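Local atomic coordinates of kelch domain-containing protein (Colletotrichum graminicola M1.001, PDB entry 5C86), a protein that probably oxidises alcohols at a copper site, as a fungal member of the AA5 galactose oxidase and glyoxal oxidase family. Residues D343-S348 / G365-P370. Residues are numbered along the deposited sequence; the frame is centred on the assembly and turned at random.
Sequences DATIWS and GQFWSP
Trp347 and Phe367 face each other as a non-hydrogen-bonded antiparallel pair, and the tryptophan shows how one side chain can read a neighbouring strand from root to rim. Trp347 CB rests on Phe367 CE1 at 3.7 Å. With CG anti to the backbone N (chi1 161°), the indole is carried over toward Gly365. Trp347 CE3 lies over one face of the Phe367 ring, offset toward its rim, and comes 3.9 Å from Phe367 CZ; the two ring planes are inclined at 57°. Further out, CZ3 and CH2 lie against the bare backbone of Gly365, Trp347 CH2 standing 3.5 Å from Gly365 CA. The one polar atom of the indole, NE1, is hydrogen-bonded to Thr337 OG1 on the adjoining strand. On the other face Ile346 and Trp368 point the same way, and Ile346 CD1 meets the edge of the Trp368 indole, 4.0 Å from Trp368 CE3.

Two hydrogen-bonded pairs flank the aromatic one: Ile346 with Trp368, and Ser348 with Gln366. Before the strand, Asp343 OD1 accepts from Thr345 N in an Asx turn and from Thr345 OG1, holding Thr345, whose CG2 meets Ser369 OG.

Strand 5-11, from the N-terminus, joins 336-340, 346-350 and 364-369 from the propeller's end in one blade, the ring closure characteristic of the seven-bladed kelch propeller of the galactose oxidase family.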
ATOM      1  N   ASP A 343      14.449  -0.196  -5.892  1.00 12.29           N
ATOM      2  CA  ASP A 343      15.602   0.719  -5.965  1.00 14.02           C
ATOM      3  C   ASP A 343      15.463   1.882  -5.022  1.00 12.99           C
ATOM      4  O   ASP A 343      16.256   2.820  -5.046  1.00 14.12           O
ATOM      5  CB  ASP A 343      15.971   1.150  -7.381  1.00 16.90           C
ATOM      6  CG  ASP A 343      14.972   2.071  -7.990  1.00 20.53           C
ATOM      7  OD1 ASP A 343      13.935   2.294  -7.392  1.00 18.26           O
ATOM      8  OD2 ASP A 343      15.197   2.586  -9.111  1.00 23.35           O
ATOM      9  N   ALA A 344      14.393   1.903  -4.196  1.00 12.10           N
ATOM     10  CA  ALA A 344      14.164   2.928  -3.184  1.00 11.90           C
ATOM     11  C   ALA A 344      13.679   4.288  -3.727  1.00 11.04           C
ATOM     12  O   ALA A 344      13.560   5.233  -2.966  1.00 11.88           O
ATOM     13  CB  ALA A 344      15.387   3.082  -2.254  1.00 12.69           C
ATOM     14  N   THR A 345      13.368   4.321  -5.025  1.00 12.44           N
ATOM     15  CA  THR A 345      12.619   5.416  -5.602  1.00 12.40           C
ATOM     16  C   THR A 345      11.111   5.079  -5.400  1.00 11.74           C
ATOM     17  O   THR A 345      10.720   3.960  -5.017  1.00 12.40           O
ATOM     18  CB  THR A 345      12.896   5.574  -7.126  1.00 13.08           C
ATOM     19  OG1 THR A 345      12.366   4.438  -7.784  1.00 14.46           O
ATOM     20  CG2 THR A 345      14.381   5.796  -7.337  1.00 13.92           C
ATOM     21  N   ILE A 346      10.277   6.079  -5.711  1.00 12.10           N
ATOM     22  CA  ILE A 346       8.843   5.983  -5.515  1.00 11.47           C
ATOM     23  C   ILE A 346       8.108   6.328  -6.788  1.00 12.39           C
ATOM     24  O   ILE A 346       8.260   7.436  -7.311  1.00 13.59           O
ATOM     25  CB  ILE A 346       8.345   6.869  -4.416  1.00 11.22           C
ATOM     26  CG1 ILE A 346       9.150   6.671  -3.127  1.00 12.26           C
ATOM     27  CG2 ILE A 346       6.878   6.539  -4.142  1.00 11.64           C
ATOM     28  CD1 ILE A 346       8.700   7.457  -1.905  1.00 11.02           C
ATOM     29  N   TRP A 347       7.398   5.380  -7.296  1.00 11.82           N
ATOM     30  CA  TRP A 347       6.406   5.668  -8.398  1.00 12.35           C
ATOM     31  C   TRP A 347       5.352   6.609  -7.952  1.00 12.74           C
ATOM     32  O   TRP A 347       4.821   6.510  -6.851  1.00 11.62           O
ATOM     33  CB  TRP A 347       5.757   4.388  -8.844  1.00 12.46           C
ATOM     34  CG  TRP A 347       4.491   4.575  -9.574  1.00 12.77           C
ATOM     35  CD1 TRP A 347       3.219   4.350  -9.044  1.00 12.66           C
ATOM     36  CD2 TRP A 347       4.317   4.927 -10.930  1.00 13.86           C
ATOM     37  NE1 TRP A 347       2.266   4.627 -10.013  1.00 14.47           N
ATOM     38  CE2 TRP A 347       2.936   4.952 -11.165  1.00 13.81           C
ATOM     39  CE3 TRP A 347       5.196   5.281 -11.955  1.00 15.10           C
ATOM     40  CZ2 TRP A 347       2.405   5.310 -12.438  1.00 15.46           C
ATOM     41  CZ3 TRP A 347       4.674   5.630 -13.224  1.00 14.03           C
ATOM     42  CH2 TRP A 347       3.310   5.650 -13.409  1.00 15.23           C
ATOM     43  N   SER A 348       5.037   7.599  -8.813  1.00 12.26           N
ATOM     44  CA  SER A 348       3.835   8.475  -8.676  1.00 13.77           C
ATOM     45  C   SER A 348       3.194   8.713 -10.064  1.00 13.95           C
ATOM     46  O   SER A 348       3.922   9.179 -10.974  1.00 14.85           O
ATOM     47  CB  SER A 348       4.230   9.792  -8.088  1.00 15.13           C
ATOM     48  OG  SER A 348       3.164  10.723  -8.142  1.00 12.66           O
ATOM     49  N   GLY A 365       3.440   8.808 -15.357  1.00 18.95           N
ATOM     50  CA  GLY A 365       3.948   9.067 -14.039  1.00 18.04           C
ATOM     51  C   GLY A 365       5.434   9.149 -14.107  1.00 18.96           C
ATOM     52  O   GLY A 365       6.002   9.216 -15.196  1.00 18.48           O
ATOM     53  N   GLN A 366       6.065   9.255 -12.950  1.00 16.32           N
ATOM     54  CA  GLN A 366       7.520   9.404 -12.868  1.00 17.28           C
ATOM     55  C   GLN A 366       7.941   8.713 -11.558  1.00 16.13           C
ATOM     56  O   GLN A 366       7.087   8.574 -10.644  1.00 16.27           O
ATOM     57  CB  GLN A 366       7.966  10.846 -12.766  1.00 21.27           C
ATOM     58  CG  GLN A 366       7.654  11.754 -13.944  1.00 24.42           C
ATOM     59  CD  GLN A 366       7.838  13.237 -13.619  1.00 24.11           C
ATOM     60  OE1 GLN A 366       6.971  13.908 -13.021  1.00 24.50           O
ATOM     61  NE2 GLN A 366       8.973  13.761 -14.013  1.00 24.43           N
ATOM     62  N   PHE A 367       9.230   8.467 -11.423  1.00 15.10           N
ATOM     63  CA  PHE A 367       9.795   7.947 -10.209  1.00 14.99           C
ATOM     64  C   PHE A 367      10.509   9.032  -9.521  1.00 14.99           C
ATOM     65  O   PHE A 367      11.327   9.778 -10.105  1.00 16.69           O
ATOM     66  CB  PHE A 367      10.728   6.774 -10.571  1.00 14.46           C
ATOM     67  CG  PHE A 367      10.022   5.606 -11.123  1.00 14.72           C
ATOM     68  CD1 PHE A 367       9.408   4.580 -10.322  1.00 13.21           C
ATOM     69  CD2 PHE A 367       9.842   5.470 -12.509  1.00 17.79           C
ATOM     70  CE1 PHE A 367       8.773   3.564 -10.842  1.00 15.25           C
ATOM     71  CE2 PHE A 367       9.150   4.372 -13.038  1.00 18.30           C
ATOM     72  CZ  PHE A 367       8.629   3.393 -12.222  1.00 16.71           C
ATOM     73  N   TRP A 368      10.198   9.229  -8.257  1.00 13.46           N
ATOM     74  CA  TRP A 368      10.848  10.231  -7.447  1.00 12.89           C
ATOM     75  C   TRP A 368      12.005   9.583  -6.656  1.00 13.39           C
ATOM     76  O   TRP A 368      11.808   8.566  -6.000  1.00 13.49           O
ATOM     77  CB  TRP A 368       9.912  10.894  -6.440  1.00 12.30           C
ATOM     78  CG  TRP A 368      10.499  11.935  -5.602  1.00 12.22           C
ATOM     79  CD1 TRP A 368      11.001  13.184  -5.992  1.00 12.22           C
ATOM     80  CD2 TRP A 368      10.625  11.915  -4.169  1.00 11.97           C
ATOM     81  NE1 TRP A 368      11.475  13.844  -4.947  1.00 13.03           N
ATOM     82  CE2 TRP A 368      11.245  13.108  -3.785  1.00 11.59           C
ATOM     83  CE3 TRP A 368      10.329  10.938  -3.173  1.00 12.97           C
ATOM     84  CZ2 TRP A 368      11.485  13.429  -2.451  1.00 13.70           C
ATOM     85  CZ3 TRP A 368      10.551  11.267  -1.891  1.00 12.03           C
ATOM     86  CH2 TRP A 368      11.195  12.442  -1.499  1.00 12.15           C
ATOM     87  N   SER A 369      13.170  10.167  -6.770  1.00 13.36           N
ATOM     88  CA  SER A 369      14.336   9.738  -6.018  1.00 14.64           C
ATOM     89  C   SER A 369      14.399  10.571  -4.775  1.00 13.85           C
ATOM     90  O   SER A 369      14.616  11.826  -4.800  1.00 13.27           O
ATOM     91  CB  SER A 369      15.649   9.916  -6.822  1.00 15.37           C
ATOM     92  OG  SER A 369      15.739   9.043  -7.878  1.00 15.79           O
ATOM     93  N   PRO A 370      14.269   9.933  -3.570  1.00 11.66           N
ATOM     94  CA  PRO A 370      14.343  10.706  -2.380  1.00 12.51           C
ATOM     95  C   PRO A 370      15.740  11.281  -2.016  1.00 12.13           C
ATOM     96  O   PRO A 370      16.739  10.836  -2.599  1.00 12.15           O
ATOM     97  CB  PRO A 370      13.854   9.701  -1.249  1.00 12.35           C
ATOM     98  CG  PRO A 370      13.137   8.669  -1.988  1.00 11.82           C
ATOM     99  CD  PRO A 370      13.868   8.525  -3.300  1.00 12.83           C
TER